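Side-chain contacts in hydrolase, haloacid dehalogenase-like family (Porphyromonas gingivalis, PDB 2I6X), which probably acts as a hydrolase of the haloacid dehalogenase superfamily, although its natural substrate is not established: residues 23-28 / 34-39; 46-51 / 60-65; 74-79 / 117-122. All blocks are in the same frame, centred on the assembly; numbering follows the deposited sequence. Where two conformers were deposited one is given.

Contact 1 of 3, residues 23-28 / 34-39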
loop_
_atom_site.group_PDB
_atom_site.type_symbol
_atom_site.label_atom_id
_atom_site.label_comp_id
_atom_site.label_asym_id
_atom_site.label_seq_id
_atom_site.Cartn_x
_atom_site.Cartn_y
_atom_site.Cartn_z
ATOM N N GLU A 23 -11.657 -2.865 12.661
ATOM C CA GLU A 23 -12.404 -1.621 12.619
ATOM C C GLU A 23 -13.097 -1.441 11.274
ATOM O O GLU A 23 -14.308 -1.139 11.218
ATOM C CB GLU A 23 -11.489 -0.436 12.938
ATOM C CG GLU A 23 -12.140 0.935 12.776
ATOM C CD GLU A 23 -13.379 1.111 13.638
ATOM O OE1 GLU A 23 -14.233 1.933 13.239
ATOM O OE2 GLU A 23 -13.505 0.433 14.697
ATOM N N SER A 24 -12.353 -1.643 10.190
ATOM C CA SER A 24 -12.986 -1.689 8.876
ATOM C C SER A 24 -14.048 -2.798 8.783
ATOM O O SER A 24 -15.100 -2.572 8.198
ATOM C CB SER A 24 -11.958 -1.819 7.767
ATOM O OG SER A 24 -12.561 -1.626 6.498
ATOM N N ILE A 25 -13.800 -3.978 9.367
ATOM C CA ILE A 25 -14.832 -5.029 9.401
ATOM C C ILE A 25 -16.106 -4.518 10.115
ATOM O O ILE A 25 -17.220 -4.789 9.659
ATOM C CB ILE A 25 -14.358 -6.358 10.065
ATOM C CG1 ILE A 25 -13.111 -6.955 9.384
ATOM C CG2 ILE A 25 -15.485 -7.384 10.126
ATOM C CD1 ILE A 25 -13.229 -7.271 7.904
ATOM N N ARG A 26 -15.922 -3.788 11.219
ATOM C CA ARG A 26 -17.025 -3.202 12.002
ATOM C C ARG A 26 -17.864 -2.231 11.156
ATOM O O ARG A 26 -19.094 -2.322 11.143
ATOM C CB ARG A 26 -16.470 -2.496 13.254
ATOM C CG ARG A 26 -17.498 -2.078 14.298
ATOM C CD ARG A 26 -16.972 -0.928 15.180
ATOM N NE ARG A 26 -16.902 0.361 14.469
ATOM C CZ ARG A 26 -16.515 1.516 15.017
ATOM N NH1 ARG A 26 -16.484 2.623 14.290
ATOM N NH2 ARG A 26 -16.150 1.570 16.296
ATOM N N ARG A 27 -17.193 -1.325 10.445
ATOM C CA ARG A 27 -17.866 -0.326 9.612
ATOM C C ARG A 27 -18.613 -0.966 8.424
ATOM O O ARG A 27 -19.779 -0.618 8.135
ATOM C CB ARG A 27 -16.873 0.750 9.150
ATOM C CG ARG A 27 -16.256 1.574 10.277
ATOM C CD ARG A 27 -15.361 2.681 9.729
ATOM N NE ARG A 27 -14.629 3.356 10.794
ATOM C CZ ARG A 27 -13.956 4.508 10.670
ATOM N NH1 ARG A 27 -13.895 5.164 9.502
ATOM N NH2 ARG A 27 -13.343 5.018 11.738
ATOM N N PHE A 28 -17.970 -1.945 7.779
ATOM C CA PHE A 28 -18.629 -2.701 6.704
ATOM C C PHE A 28 -19.898 -3.431 7.138
ATOM O O PHE A 28 -20.895 -3.423 6.416
ATOM C CB PHE A 28 -17.662 -3.644 5.999
ATOM C CG PHE A 28 -16.894 -2.988 4.900
ATOM C CD1 PHE A 28 -17.557 -2.454 3.797
ATOM C CD2 PHE A 28 -15.495 -2.886 4.969
ATOM C CE1 PHE A 28 -16.840 -1.829 2.766
ATOM C CE2 PHE A 28 -14.752 -2.265 3.949
ATOM C CZ PHE A 28 -15.425 -1.740 2.840
ATOM N N ALA A 34 -22.346 -7.961 5.312
ATOM C CA ALA A 34 -22.339 -8.901 6.429
ATOM C C ALA A 34 -21.276 -10.010 6.325
ATOM O O ALA A 34 -20.722 -10.457 7.341
ATOM C CB ALA A 34 -23.746 -9.509 6.604
ATOM N N ASP A 35 -21.015 -10.454 5.098
ATOM C CA ASP A 35 -20.028 -11.493 4.847
ATOM C C ASP A 35 -18.658 -10.851 4.573
ATOM O O ASP A 35 -17.809 -11.436 3.900
ATOM C CB ASP A 35 -20.474 -12.373 3.675
ATOM C CG ASP A 35 -21.544 -13.365 4.069
ATOM O OD1 ASP A 35 -21.263 -14.291 4.869
ATOM O OD2 ASP A 35 -22.682 -13.237 3.562
ATOM N N ILE A 36 -18.457 -9.645 5.103
ATOM C CA ILE A 36 -17.235 -8.871 4.849
ATOM C C ILE A 36 -15.938 -9.576 5.245
ATOM O O ILE A 36 -14.940 -9.482 4.531
ATOM C CB ILE A 36 -17.260 -7.435 5.482
ATOM C CG1 ILE A 36 -15.990 -6.660 5.097
ATOM C CG2 ILE A 36 -17.479 -7.466 7.003
ATOM C CD1 ILE A 36 -15.916 -6.286 3.602
ATOM N N GLU A 37 -15.961 -10.257 6.385
ATOM C CA GLU A 37 -14.763 -10.854 6.943
ATOM C C GLU A 37 -14.193 -11.906 5.986
ATOM O O GLU A 37 -12.982 -11.970 5.762
ATOM C CB GLU A 37 -15.078 -11.436 8.316
ATOM C CG GLU A 37 -13.888 -12.000 9.061
ATOM C CD GLU A 37 -14.034 -11.869 10.568
ATOM O OE1 GLU A 37 -13.335 -12.623 11.289
ATOM O OE2 GLU A 37 -14.843 -11.014 11.024
ATOM N N GLU A 38 -15.071 -12.698 5.388
ATOM C CA GLU A 38 -14.617 -13.656 4.397
ATOM C C GLU A 38 -14.279 -12.994 3.049
ATOM O O GLU A 38 -13.393 -13.470 2.334
ATOM C CB GLU A 38 -15.580 -14.856 4.269
ATOM C CG GLU A 38 -16.392 -14.946 2.975
ATOM C CD GLU A 38 -17.716 -15.645 3.184
ATOM O OE1 GLU A 38 -17.864 -16.816 2.757
ATOM O OE2 GLU A 38 -18.607 -15.017 3.797
HETATM N N MSE A 39 -14.985 -11.911 2.716
HETATM C CA MSE A 39 -14.714 -11.146 1.491
HETATM C C MSE A 39 -13.317 -10.530 1.527
HETATM O O MSE A 39 -12.653 -10.430 0.495
HETATM C CB MSE A 39 -15.774 -10.058 1.246
HETATM C CG MSE A 39 -17.100 -10.561 0.636
HETATM SE SE MSE A 39 -18.062 -9.243 -0.495
HETATM C CE MSE A 39 -18.153 -7.778 0.762
#
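Ile-25 and Phe-28 on helix 21-30 meet Ile-36 on the short helix 36-39 at a tight corner of the helical cap that HAD hydrolases of this type carry beside their catalytic core. The contact is wholly apolar apart from one carboxylate at its margin. Ile-36 serves two neighbours with its two branches. With CG1 anti to the backbone N (chi1 -176°), it sends CD1 over one face of the Phe-28 ring, 3.9 Å from the centroid, in a CH-pi contact 24° off the ring normal. One carbon nearer the backbone, Ile-36 CG1 lies 3.6 Å from Phe-28 CB. The other branch, Ile-36 CG2, packs 3.7 Å from Ile-25 CG2. A beta-branched residue fits here because both arms find apolar partners. Glu-37 crosses Ile-25 at about a right angle and brings OE2 to 3.8 Å from Ile-25 CG2; its charge stays at the exposed edge, in a long, weak ion pair with Lys-29. Around the contact, Phe-28 rests on Ala-82 and Leu-83 of helix 76-83, whose backbone is also bound by Ser-24 and Arg-27, while Ile-36 leans on Phe-49 of helix 48-54.

Contact 2 of 3, residues 46-51 / 60-65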
loop_
_atom_site.group_PDB
_atom_site.type_symbol
_atom_site.label_atom_id
_atom_site.label_comp_id
_atom_site.label_asym_id
_atom_site.label_seq_id
_atom_site.Cartn_x
_atom_site.Cartn_y
_atom_site.Cartn_z
ATOM N N LYS A 46 -9.805 -14.630 -6.752
ATOM C CA LYS A 46 -11.264 -14.506 -6.825
ATOM C C LYS A 46 -11.774 -13.529 -5.775
ATOM O O LYS A 46 -11.502 -13.695 -4.579
ATOM C CB LYS A 46 -11.945 -15.862 -6.603
ATOM C CG LYS A 46 -11.962 -16.817 -7.803
ATOM C CD LYS A 46 -13.329 -16.812 -8.509
ATOM C CE LYS A 46 -13.411 -17.896 -9.586
ATOM N NZ LYS A 46 -14.812 -18.131 -10.037
ATOM N N GLY A 47 -12.510 -12.516 -6.224
ATOM C CA GLY A 47 -13.235 -11.632 -5.314
ATOM C C GLY A 47 -13.307 -10.201 -5.800
ATOM O O GLY A 47 -12.399 -9.716 -6.469
ATOM N N LEU A 48 -14.388 -9.510 -5.469
ATOM C CA LEU A 48 -14.500 -8.133 -5.935
ATOM C C LEU A 48 -13.633 -7.123 -5.200
ATOM O O LEU A 48 -13.309 -6.099 -5.784
ATOM C CB LEU A 48 -15.946 -7.639 -6.143
ATOM C CG LEU A 48 -17.146 -8.034 -5.291
ATOM C CD1 LEU A 48 -17.069 -7.363 -3.953
ATOM C CD2 LEU A 48 -18.455 -7.680 -5.983
ATOM N N PHE A 49 -13.223 -7.407 -3.962
ATOM C CA PHE A 49 -12.187 -6.584 -3.356
ATOM C C PHE A 49 -10.857 -6.690 -4.105
ATOM O O PHE A 49 -10.135 -5.709 -4.202
ATOM C CB PHE A 49 -12.039 -6.848 -1.852
ATOM C CG PHE A 49 -13.105 -6.174 -1.044
ATOM C CD1 PHE A 49 -12.935 -4.874 -0.584
ATOM C CD2 PHE A 49 -14.312 -6.819 -0.805
ATOM C CE1 PHE A 49 -13.938 -4.253 0.130
ATOM C CE2 PHE A 49 -15.313 -6.204 -0.096
ATOM C CZ PHE A 49 -15.136 -4.922 0.374
ATOM N N LEU A 50 -10.554 -7.864 -4.661
ATOM C CA LEU A 50 -9.378 -7.993 -5.514
ATOM C C LEU A 50 -9.551 -7.233 -6.821
ATOM O O LEU A 50 -8.586 -6.690 -7.352
ATOM C CB LEU A 50 -8.994 -9.458 -5.798
ATOM C CG LEU A 50 -7.830 -9.606 -6.802
ATOM C CD1 LEU A 50 -6.529 -9.016 -6.222
ATOM C CD2 LEU A 50 -7.612 -11.037 -7.314
ATOM N N ASP A 51 -10.770 -7.219 -7.347
ATOM C CA ASP A 51 -11.066 -6.484 -8.577
ATOM C C ASP A 51 -10.846 -4.992 -8.322
ATOM O O ASP A 51 -10.419 -4.256 -9.214
ATOM C CB ASP A 51 -12.504 -6.748 -9.044
ATOM C CG ASP A 51 -12.708 -8.169 -9.558
ATOM O OD1 ASP A 51 -11.706 -8.886 -9.800
ATOM O OD2 ASP A 51 -13.882 -8.577 -9.731
ATOM N N GLU A 60 -16.592 2.832 -9.294
ATOM C CA GLU A 60 -18.022 2.790 -9.643
ATOM C C GLU A 60 -18.534 1.380 -9.877
ATOM O O GLU A 60 -19.625 1.025 -9.410
ATOM C CB GLU A 60 -18.300 3.664 -10.881
ATOM C CG GLU A 60 -19.648 3.415 -11.593
ATOM C CD GLU A 60 -20.704 4.503 -11.368
ATOM O OE1 GLU A 60 -21.619 4.601 -12.220
ATOM O OE2 GLU A 60 -20.631 5.246 -10.360
ATOM N N GLU A 61 -17.751 0.592 -10.615
ATOM C CA GLU A 61 -18.097 -0.790 -10.922
ATOM C C GLU A 61 -18.123 -1.705 -9.688
ATOM O O GLU A 61 -19.043 -2.514 -9.536
ATOM C CB GLU A 61 -17.160 -1.358 -11.996
ATOM C CG GLU A 61 -17.401 -0.799 -13.394
ATOM C CD GLU A 61 -16.409 -1.345 -14.406
ATOM O OE1 GLU A 61 -15.193 -1.380 -14.102
ATOM O OE2 GLU A 61 -16.844 -1.746 -15.509
ATOM N N PHE A 62 -17.132 -1.556 -8.809
ATOM C CA PHE A 62 -17.039 -2.330 -7.570
ATOM C C PHE A 62 -18.212 -2.058 -6.619
ATOM O O PHE A 62 -18.752 -2.976 -5.990
ATOM C CB PHE A 62 -15.695 -2.041 -6.890
ATOM C CG PHE A 62 -15.656 -2.357 -5.415
ATOM C CD1 PHE A 62 -15.309 -3.643 -4.968
ATOM C CD2 PHE A 62 -15.912 -1.344 -4.462
ATOM C CE1 PHE A 62 -15.235 -3.938 -3.585
ATOM C CE2 PHE A 62 -15.856 -1.616 -3.062
ATOM C CZ PHE A 62 -15.500 -2.913 -2.618
ATOM N N ARG A 63 -18.612 -0.798 -6.530
ATOM C CA ARG A 63 -19.669 -0.420 -5.628
ATOM C C ARG A 63 -21.033 -0.882 -6.142
ATOM O O ARG A 63 -21.879 -1.339 -5.366
ATOM C CB ARG A 63 -19.629 1.091 -5.406
ATOM C CG ARG A 63 -20.488 1.573 -4.267
ATOM C CD ARG A 63 -20.136 2.996 -3.869
ATOM N NE ARG A 63 -19.515 3.764 -4.950
ATOM C CZ ARG A 63 -20.187 4.433 -5.879
ATOM N NH1 ARG A 63 -21.512 4.408 -5.866
ATOM N NH2 ARG A 63 -19.535 5.096 -6.834
ATOM N N THR A 64 -21.228 -0.773 -7.454
ATOM C CA THR A 64 -22.407 -1.291 -8.110
ATOM C C THR A 64 -22.541 -2.784 -7.816
ATOM O O THR A 64 -23.607 -3.251 -7.400
ATOM C CB THR A 64 -22.353 -1.046 -9.642
ATOM O OG1 THR A 64 -22.286 0.361 -9.897
ATOM C CG2 THR A 64 -23.606 -1.617 -10.346
ATOM N N GLU A 65 -21.461 -3.536 -8.026
ATOM C CA GLU A 65 -21.502 -4.972 -7.765
ATOM C C GLU A 65 -21.672 -5.306 -6.284
ATOM O O GLU A 65 -22.360 -6.268 -5.952
ATOM C CB GLU A 65 -20.283 -5.694 -8.358
ATOM C CG GLU A 65 -20.196 -5.616 -9.860
ATOM C CD GLU A 65 -21.487 -6.036 -10.512
ATOM O OE1 GLU A 65 -22.272 -5.144 -10.922
ATOM O OE2 GLU A 65 -21.732 -7.261 -10.586
#
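Leu-48 and Phe-49 press on Phe-62 and Glu-65 where two successive cap helices, 48-54 and 59-70, pack as a helical hairpin. Gly-47 starts the first of them as N-cap; its phi of 146° would jam a side chain against the carbonyl O of Lys-46, so the absence of a CB suits this turn. Leu-48 follows and points toward the other helix. Its two methyls divide the work: CD1 lies 3.9 Å from Phe-62 CE1, and CD2 sits 3.6 Å from Glu-65 CB. It is the CB end of that glutamate that Leu-48 meets, since its chain bends away and its carboxylate pairs with Arg-68. The Leu-48 carbonyl O approaches the rim of the Phe-62 ring near its plane, 3.3 Å from CD1, where the slightly positive C-H edge suits an oxygen. Phe-49 starts out away from helix 59-70, but its ring swings back to take the edge of Phe-62 on one face. The Phe-62 ring trails away from its own backbone N (chi1 159°), which carries its CE1-CZ edge to Phe-49. This is a T-shaped stack, with centroids 4.9 Å apart and planes at 74°; phenylalanine suits both places, a rim of C-H bonds meeting a pi face. Phe-62 CZ leads the approach, 3.4 Å from Phe-49 CE1. Asp-51 ends the walk: its OD2 forms a salt bridge with Lys-57 NZ, while its N bonds to Gly-47 O at 3.1 Å.

Contact 3 of 3, residues 74-79 / 117-122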
loop_
_atom_site.group_PDB
_atom_site.type_symbol
_atom_site.label_atom_id
_atom_site.label_comp_id
_atom_site.label_asym_id
_atom_site.label_seq_id
_atom_site.Cartn_x
_atom_site.Cartn_y
_atom_site.Cartn_z
ATOM N N LEU A 74 -25.098 1.273 -1.831
ATOM C CA LEU A 74 -24.022 1.942 -1.118
ATOM C C LEU A 74 -23.480 3.066 -1.974
ATOM O O LEU A 74 -23.312 2.923 -3.183
ATOM C CB LEU A 74 -22.888 0.962 -0.770
ATOM C CG LEU A 74 -23.361 -0.316 -0.062
ATOM C CD1 LEU A 74 -22.294 -1.379 -0.073
ATOM C CD2 LEU A 74 -23.846 -0.028 1.368
ATOM N N THR A 75 -23.194 4.170 -1.313
ATOM C CA THR A 75 -22.629 5.360 -1.919
ATOM C C THR A 75 -21.099 5.324 -1.821
ATOM O O THR A 75 -20.520 4.569 -1.014
ATOM C CB THR A 75 -23.140 6.622 -1.161
ATOM O OG1 THR A 75 -22.560 6.646 0.149
ATOM C CG2 THR A 75 -24.621 6.582 -1.012
ATOM N N TYR A 76 -20.444 6.139 -2.645
ATOM C CA TYR A 76 -19.022 6.355 -2.522
ATOM C C TYR A 76 -18.620 6.601 -1.053
ATOM O O TYR A 76 -17.729 5.917 -0.513
ATOM C CB TYR A 76 -18.579 7.541 -3.392
ATOM C CG TYR A 76 -17.101 7.806 -3.287
ATOM C CD1 TYR A 76 -16.196 7.237 -4.200
ATOM C CD2 TYR A 76 -16.592 8.591 -2.259
ATOM C CE1 TYR A 76 -14.809 7.480 -4.096
ATOM C CE2 TYR A 76 -15.228 8.824 -2.136
ATOM C CZ TYR A 76 -14.352 8.267 -3.053
ATOM O OH TYR A 76 -13.018 8.519 -2.912
ATOM N N GLN A 77 -19.305 7.563 -0.425
ATOM C CA GLN A 77 -18.967 8.061 0.892
ATOM C C GLN A 77 -19.038 6.952 1.933
ATOM O O GLN A 77 -18.176 6.846 2.795
ATOM C CB GLN A 77 -19.871 9.260 1.239
ATOM C CG GLN A 77 -19.533 9.974 2.522
ATOM C CD GLN A 77 -20.225 9.336 3.718
ATOM O OE1 GLN A 77 -21.405 8.951 3.630
ATOM N NE2 GLN A 77 -19.504 9.216 4.841
ATOM N N GLN A 78 -20.051 6.106 1.829
ATOM C CA GLN A 78 -20.217 4.967 2.746
ATOM C C GLN A 78 -19.099 3.960 2.695
ATOM O O GLN A 78 -18.685 3.451 3.731
ATOM C CB GLN A 78 -21.531 4.243 2.475
ATOM C CG GLN A 78 -22.742 4.952 3.024
ATOM C CD GLN A 78 -24.036 4.253 2.605
ATOM O OE1 GLN A 78 -24.237 3.928 1.430
ATOM N NE2 GLN A 78 -24.914 4.021 3.569
ATOM N N VAL A 79 -18.622 3.652 1.491
ATOM C CA VAL A 79 -17.608 2.621 1.326
ATOM C C VAL A 79 -16.274 3.212 1.673
ATOM O O VAL A 79 -15.465 2.584 2.362
ATOM C CB VAL A 79 -17.580 2.028 -0.134
ATOM C CG1 VAL A 79 -16.418 1.030 -0.300
ATOM C CG2 VAL A 79 -18.905 1.371 -0.458
ATOM N N VAL A 117 -8.272 5.013 -0.820
ATOM C CA VAL A 117 -7.079 5.345 -0.053
ATOM C C VAL A 117 -6.228 6.336 -0.851
ATOM O O VAL A 117 -5.689 7.289 -0.307
ATOM C CB VAL A 117 -6.290 4.066 0.366
ATOM C CG1 VAL A 117 -4.943 4.419 1.014
ATOM C CG2 VAL A 117 -7.124 3.263 1.351
ATOM N N LEU A 118 -6.162 6.120 -2.157
ATOM C CA LEU A 118 -5.453 7.019 -3.043
ATOM C C LEU A 118 -6.066 8.416 -3.090
ATOM O O LEU A 118 -5.318 9.398 -3.111
ATOM C CB LEU A 118 -5.353 6.423 -4.440
ATOM C CG LEU A 118 -4.241 5.402 -4.645
ATOM C CD1 LEU A 118 -4.204 5.005 -6.127
ATOM C CD2 LEU A 118 -2.887 5.965 -4.165
ATOM N N ASP A 119 -7.398 8.514 -3.101
ATOM C CA ASP A 119 -8.051 9.799 -2.963
ATOM C C ASP A 119 -7.602 10.495 -1.655
ATOM O O ASP A 119 -7.313 11.700 -1.655
ATOM C CB ASP A 119 -9.587 9.674 -3.059
ATOM C CG ASP A 119 -10.095 9.365 -4.509
ATOM O OD1 ASP A 119 -9.290 9.333 -5.480
ATOM O OD2 ASP A 119 -11.325 9.129 -4.690
ATOM N N LEU A 120 -7.524 9.749 -0.555
ATOM C CA LEU A 120 -7.080 10.330 0.715
ATOM C C LEU A 120 -5.614 10.764 0.647
ATOM O O LEU A 120 -5.256 11.882 1.034
ATOM C CB LEU A 120 -7.289 9.372 1.905
ATOM C CG LEU A 120 -6.574 9.867 3.192
ATOM C CD1 LEU A 120 -7.057 11.234 3.665
ATOM C CD2 LEU A 120 -6.600 8.850 4.325
ATOM N N ALA A 121 -4.785 9.858 0.152
ATOM C CA ALA A 121 -3.342 10.057 0.054
ATOM C C ALA A 121 -2.922 11.221 -0.841
ATOM O O ALA A 121 -1.864 11.791 -0.635
ATOM C CB ALA A 121 -2.657 8.761 -0.394
HETATM N N MSE A 122 -3.748 11.563 -1.819
HETATM C CA MSE A 122 -3.407 12.642 -2.735
HETATM C C MSE A 122 -4.131 13.943 -2.388
HETATM O O MSE A 122 -4.160 14.872 -3.194
HETATM C CB MSE A 122 -3.656 12.211 -4.188
HETATM C CG MSE A 122 -2.861 10.965 -4.605
HETATM SE SE MSE A 122 -0.911 11.241 -4.542
HETATM C CE MSE A 122 -0.777 12.339 -6.168
#
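Tyr-76 and Asp-119 reach toward each other across the junction between the helical cap and the Rossmann-like core of the HAD fold, and their polar ends alone join the two segments. The long, rigid tyrosine suits the 11.5 Å that separates the CA atoms of Tyr-76 and Asp-119: a chi1 of 180° carries its ring away from the backbone N and straight out from the first turn of helix 76-83. The shorter Asp-119 comes from helix 115-121. The two side chains cross at a slant, with the ring and carboxylate planes 27° apart. Asp-119 OD2 lies at the ring's edge, near its plane, and accepts the phenol proton on its anti lone pair; Tyr-76 OH to Asp-119 OD2 measures 2.5 Å. Behind the tyrosine, a capping box fixes the start of its helix. Gln-78 N donates to Thr-75 OG1 at 3.1 Å, and Thr-75 N returns a bond to Gln-78 OE1 at 2.9 Å. The Tyr-76 ring also meets that of Tyr-116 on the core helix. Little surface is buried, and both partners touch a crystal neighbour, so lattice packing may influence their pose. The bond is short for a phenol-carboxylate pair, though its exact length should not be pressed at 2.4 Å resolution; as a directional surface bond it is at most compatible with cap movement of the kind known in relatives.

In the fold
From the N terminus, the chain leaves core strand 7-10 and enters the cap, where contact 1 closes the short turn between helices 21-30 and 36-39. Contact 2 then closes the next loop, joining helices 48-54 and 59-70. Contact 3 opens just afterwards and spans a much longer stretch, passing through strand 106-111 to reach helix 115-121. The three loops follow in series; none nests or crosses. Spatially they are continuous: Met-39 of contact 1 packs on Phe-49 and Leu-48 of contact 2, and Val-79 of segment 74-79 touches both Phe-28 and Phe-62. Contacts 1 and 2 thus consolidate the cap, and contact 3 ties it to the core.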